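Local coordinates for protein uracil-DNA glycosylase (Nitratifractor salsuginis, PDB 5X3G) that belongs to the uracil-DNA glycosylases, a family of DNA-repair proteins built as an alpha/beta fold around a central four-stranded parallel sheet, at residues Thr7-Leu18 and Leu32-Leu43. Sequence-based numbering, arbitrary orientation.
Sequences TNRPIHQLQELL and LPALMTLEDSYL
L14 fills the centre of this contact. Its CD1 lies 3.8 Å from CG of M36, a selenomethionine, and also meets CB of L35. The other branch, CD2, turns to L43 and touches its CD2 at 4.1 Å, the two side chains crossing at about a right angle. One leucine of helix 11-20 thus packs against both helix 28-35 and helix 40-48. One turn on, CD1 of L18 touches CD1 of L32 and CD1 of L35, each at 3.9 Å. L14, L18, L32, L35 and L43 are all buried. P10, just before the helix, sets CG against CD1 of L43.

The other side is polar and more open. R9 reaches it with a folded side chain, bent at chi2 (-55°) and chi3 (-79°). This brings the guanidinium edge to the turn between the two helices. R9 NH1 forms a salt bridge with D40 OD1 at 2.6 Å. The guanidinium and carboxylate planes stand 62° apart, so the groups are not coplanar. R9 NH2 gives a weak, bent hydrogen bond to M36 O at 2.9 Å. T7 and I11 are exposed; R9, D40 and M36 partly so. T7 OG1 stays 4.2 Å from D40 OD2, and I11 CG1 lies 4.2 Å from SE of M36.

A short connection containing a type I turn from L35 to L38 links helix 28-35 to helix 40-48. E39 N-caps helix 40-48 by accepting from Y42 N. F189 of helix 179-196 also touches L35. The arrangement is an N-terminal group of three short helices packed through leucines, at the edge of the alpha/beta fold.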
loop_
_atom_site.group_PDB
_atom_site.type_symbol
_atom_site.label_atom_id
_atom_site.label_comp_id
_atom_site.label_asym_id
_atom_site.label_seq_id
_atom_site.Cartn_x
_atom_site.Cartn_y
_atom_site.Cartn_z
ATOM N N THR A 7 33.804 6.326 2.386
ATOM C CA THR A 7 33.065 5.946 1.187
ATOM C C THR A 7 31.908 6.909 0.918
ATOM O O THR A 7 31.081 7.170 1.793
ATOM C CB THR A 7 32.527 4.503 1.292
ATOM O OG1 THR A 7 31.633 4.243 0.251
ATOM C CG2 THR A 7 31.846 4.271 2.592
ATOM N N ASN A 8 31.862 7.426 -0.308
ATOM C CA ASN A 8 30.895 8.457 -0.663
ATOM C C ASN A 8 29.480 7.891 -0.711
ATOM O O ASN A 8 29.270 6.721 -1.040
ATOM C CB ASN A 8 31.262 9.074 -2.014
ATOM C CG ASN A 8 30.870 10.533 -2.115
ATOM O OD1 ASN A 8 31.584 11.415 -1.634
ATOM N ND2 ASN A 8 29.733 10.797 -2.747
ATOM N N ARG A 9 28.501 8.742 -0.372
ATOM C CA ARG A 9 27.089 8.396 -0.410
ATOM C C ARG A 9 26.378 9.218 -1.479
ATOM O O ARG A 9 26.723 10.385 -1.693
ATOM C CB ARG A 9 26.413 8.639 0.947
ATOM C CG ARG A 9 27.236 8.210 2.156
ATOM C CD ARG A 9 27.675 6.754 2.078
ATOM N NE ARG A 9 26.608 5.828 2.436
ATOM C CZ ARG A 9 25.954 5.073 1.562
ATOM N NH1 ARG A 9 26.262 5.135 0.274
ATOM N NH2 ARG A 9 24.995 4.253 1.971
ATOM N N PRO A 10 25.365 8.629 -2.185
ATOM C CA PRO A 10 24.692 9.335 -3.290
ATOM C C PRO A 10 23.560 10.238 -2.807
ATOM O O PRO A 10 22.412 10.131 -3.245
ATOM C CB PRO A 10 24.188 8.172 -4.153
ATOM C CG PRO A 10 23.872 7.106 -3.155
ATOM C CD PRO A 10 24.887 7.241 -2.045
ATOM N N ILE A 11 23.894 11.157 -1.898
ATOM C CA ILE A 11 22.879 12.002 -1.270
ATOM C C ILE A 11 22.174 12.867 -2.311
ATOM O O ILE A 11 20.941 12.964 -2.332
ATOM C CB ILE A 11 23.512 12.859 -0.158
ATOM C CG1 ILE A 11 24.105 11.963 0.934
ATOM C CG2 ILE A 11 22.491 13.830 0.411
ATOM C CD1 ILE A 11 24.354 12.673 2.248
ATOM N N HIS A 12 22.952 13.512 -3.186
ATOM C CA HIS A 12 22.365 14.343 -4.235
ATOM C C HIS A 12 21.432 13.526 -5.122
ATOM O O HIS A 12 20.331 13.979 -5.469
ATOM C CB HIS A 12 23.481 14.987 -5.062
ATOM C CG HIS A 12 23.028 16.136 -5.910
ATOM N ND1 HIS A 12 22.766 16.012 -7.258
ATOM C CD2 HIS A 12 22.806 17.437 -5.604
ATOM C CE1 HIS A 12 22.396 17.184 -7.743
ATOM N NE2 HIS A 12 22.412 18.066 -6.759
ATOM N N GLN A 13 21.845 12.307 -5.477
ATOM C CA GLN A 13 21.006 11.443 -6.297
ATOM C C GLN A 13 19.729 11.036 -5.573
ATOM O O GLN A 13 18.687 10.878 -6.213
ATOM C CB GLN A 13 21.781 10.196 -6.719
ATOM C CG GLN A 13 23.058 10.476 -7.487
ATOM C CD GLN A 13 23.685 9.211 -8.035
ATOM O OE1 GLN A 13 22.985 8.314 -8.506
ATOM N NE2 GLN A 13 25.008 9.128 -7.969
ATOM N N LEU A 14 19.790 10.847 -4.253
ATOM C CA LEU A 14 18.597 10.434 -3.517
ATOM C C LEU A 14 17.614 11.587 -3.371
ATOM O O LEU A 14 16.397 11.388 -3.468
ATOM C CB LEU A 14 18.982 9.874 -2.148
ATOM C CG LEU A 14 19.820 8.596 -2.160
ATOM C CD1 LEU A 14 20.093 8.110 -0.740
ATOM C CD2 LEU A 14 19.144 7.519 -2.992
ATOM N N GLN A 15 18.119 12.799 -3.128
ATOM C CA GLN A 15 17.247 13.968 -3.165
ATOM C C GLN A 15 16.615 14.121 -4.545
ATOM O O GLN A 15 15.428 14.462 -4.664
ATOM C CB GLN A 15 18.031 15.221 -2.771
ATOM C CG GLN A 15 18.535 15.193 -1.330
ATOM C CD GLN A 15 19.510 16.314 -1.022
ATOM O OE1 GLN A 15 20.375 16.640 -1.834
ATOM N NE2 GLN A 15 19.380 16.902 0.161
ATOM N N GLU A 16 17.387 13.842 -5.602
ATOM C CA GLU A 16 16.812 13.821 -6.943
ATOM C C GLU A 16 15.703 12.782 -7.053
ATOM O O GLU A 16 14.641 13.061 -7.617
ATOM C CB GLU A 16 17.892 13.548 -7.988
ATOM C CG GLU A 16 17.346 13.527 -9.408
ATOM C CD GLU A 16 18.348 13.025 -10.426
ATOM O OE1 GLU A 16 18.158 13.310 -11.627
ATOM O OE2 GLU A 16 19.320 12.347 -10.032
ATOM N N LEU A 17 15.934 11.577 -6.528
ATOM C CA LEU A 17 14.922 10.526 -6.596
ATOM C C LEU A 17 13.646 10.946 -5.882
ATOM O O LEU A 17 12.538 10.672 -6.360
ATOM C CB LEU A 17 15.469 9.234 -5.992
ATOM C CG LEU A 17 14.490 8.062 -5.891
ATOM C CD1 LEU A 17 14.091 7.554 -7.268
ATOM C CD2 LEU A 17 15.078 6.949 -5.046
ATOM N N LEU A 18 13.781 11.613 -4.735
ATOM C CA LEU A 18 12.606 12.109 -4.027
ATOM C C LEU A 18 11.860 13.144 -4.859
ATOM O O LEU A 18 10.627 13.113 -4.945
ATOM C CB LEU A 18 13.011 12.696 -2.675
ATOM C CG LEU A 18 12.880 11.780 -1.454
ATOM C CD1 LEU A 18 13.980 10.729 -1.430
ATOM C CD2 LEU A 18 12.887 12.613 -0.184
ATOM N N LEU A 32 15.728 9.756 3.756
ATOM C CA LEU A 32 17.127 9.695 3.337
ATOM C C LEU A 32 17.943 8.723 4.182
ATOM O O LEU A 32 18.679 7.908 3.599
ATOM C CB LEU A 32 17.736 11.102 3.338
ATOM C CG LEU A 32 17.993 11.728 1.967
ATOM C CD1 LEU A 32 16.739 11.669 1.110
ATOM C CD2 LEU A 32 18.475 13.161 2.114
ATOM N N PRO A 33 17.878 8.742 5.522
ATOM C CA PRO A 33 18.561 7.679 6.284
ATOM C C PRO A 33 18.137 6.281 5.871
ATOM O O PRO A 33 18.994 5.433 5.585
ATOM C CB PRO A 33 18.173 7.995 7.734
ATOM C CG PRO A 33 17.970 9.455 7.743
ATOM C CD PRO A 33 17.333 9.777 6.422
ATOM N N ALA A 34 16.826 6.025 5.818
ATOM C CA ALA A 34 16.327 4.714 5.417
ATOM C C ALA A 34 16.940 4.269 4.094
ATOM O O ALA A 34 17.563 3.203 4.010
ATOM C CB ALA A 34 14.800 4.750 5.324
ATOM N N LEU A 35 16.800 5.099 3.056
ATOM C CA LEU A 35 17.357 4.765 1.750
ATOM C C LEU A 35 18.865 4.562 1.808
ATOM O O LEU A 35 19.409 3.752 1.047
ATOM C CB LEU A 35 17.014 5.854 0.738
ATOM C CG LEU A 35 15.561 5.880 0.272
ATOM C CD1 LEU A 35 15.274 7.131 -0.549
ATOM C CD2 LEU A 35 15.257 4.617 -0.526
HETATM N N MSE A 36 19.555 5.269 2.700
HETATM C CA MSE A 36 21.006 5.153 2.765
HETATM C C MSE A 36 21.453 3.835 3.391
HETATM O O MSE A 36 22.652 3.561 3.470
HETATM C CB MSE A 36 21.608 6.331 3.531
HETATM C CG MSE A 36 21.657 7.621 2.722
HETATM SE SE MSE A 36 22.588 9.073 3.627
HETATM C CE MSE A 36 21.214 9.616 4.895
ATOM N N THR A 37 20.494 3.016 3.833
ATOM C CA THR A 37 20.834 1.681 4.311
ATOM C C THR A 37 20.979 0.676 3.175
ATOM O O THR A 37 21.529 -0.409 3.391
ATOM C CB THR A 37 19.784 1.189 5.312
ATOM O OG1 THR A 37 18.536 0.987 4.641
ATOM C CG2 THR A 37 19.595 2.208 6.433
ATOM N N LEU A 38 20.508 1.011 1.977
ATOM C CA LEU A 38 20.713 0.147 0.824
ATOM C C LEU A 38 22.176 0.166 0.400
ATOM O O LEU A 38 22.843 1.204 0.426
ATOM C CB LEU A 38 19.823 0.582 -0.343
ATOM C CG LEU A 38 18.310 0.560 -0.099
ATOM C CD1 LEU A 38 17.590 1.519 -1.037
ATOM C CD2 LEU A 38 17.768 -0.853 -0.249
ATOM N N GLU A 39 22.672 -1.003 0.010
ATOM C CA GLU A 39 24.067 -1.187 -0.369
ATOM C C GLU A 39 24.347 -0.362 -1.621
ATOM O O GLU A 39 23.472 -0.221 -2.481
ATOM C CB GLU A 39 24.356 -2.677 -0.589
ATOM C CG GLU A 39 25.814 -3.059 -0.791
ATOM C CD GLU A 39 26.277 -2.864 -2.213
ATOM O OE1 GLU A 39 25.414 -2.861 -3.114
ATOM O OE2 GLU A 39 27.499 -2.723 -2.431
ATOM N N ASP A 40 25.560 0.197 -1.706
ATOM C CA ASP A 40 25.852 1.220 -2.711
ATOM C C ASP A 40 25.603 0.720 -4.130
ATOM O O ASP A 40 25.011 1.435 -4.950
ATOM C CB ASP A 40 27.295 1.706 -2.561
ATOM C CG ASP A 40 27.436 2.803 -1.525
ATOM O OD1 ASP A 40 27.113 3.967 -1.846
ATOM O OD2 ASP A 40 27.864 2.505 -0.391
ATOM N N SER A 41 26.056 -0.496 -4.449
ATOM C CA SER A 41 25.837 -1.026 -5.792
ATOM C C SER A 41 24.350 -1.147 -6.098
ATOM O O SER A 41 23.910 -0.835 -7.212
ATOM C CB SER A 41 26.530 -2.381 -5.947
ATOM N N TYR A 42 23.560 -1.590 -5.116
ATOM C CA TYR A 42 22.114 -1.657 -5.300
ATOM C C TYR A 42 21.538 -0.283 -5.618
ATOM O O TYR A 42 20.648 -0.155 -6.469
ATOM C CB TYR A 42 21.459 -2.242 -4.049
ATOM C CG TYR A 42 20.035 -2.708 -4.254
ATOM C CD1 TYR A 42 19.761 -4.013 -4.642
ATOM C CD2 TYR A 42 18.966 -1.843 -4.063
ATOM C CE1 TYR A 42 18.463 -4.445 -4.832
ATOM C CE2 TYR A 42 17.662 -2.266 -4.252
ATOM C CZ TYR A 42 17.418 -3.567 -4.637
ATOM O OH TYR A 42 16.126 -3.996 -4.824
ATOM N N LEU A 43 22.043 0.761 -4.956
ATOM C CA LEU A 43 21.561 2.112 -5.224
ATOM C C LEU A 43 21.954 2.573 -6.622
ATOM O O LEU A 43 21.179 3.267 -7.291
ATOM C CB LEU A 43 22.093 3.081 -4.169
ATOM C CG LEU A 43 21.339 3.089 -2.839
ATOM C CD1 LEU A 43 22.014 4.012 -1.838
ATOM C CD2 LEU A 43 19.898 3.509 -3.067
#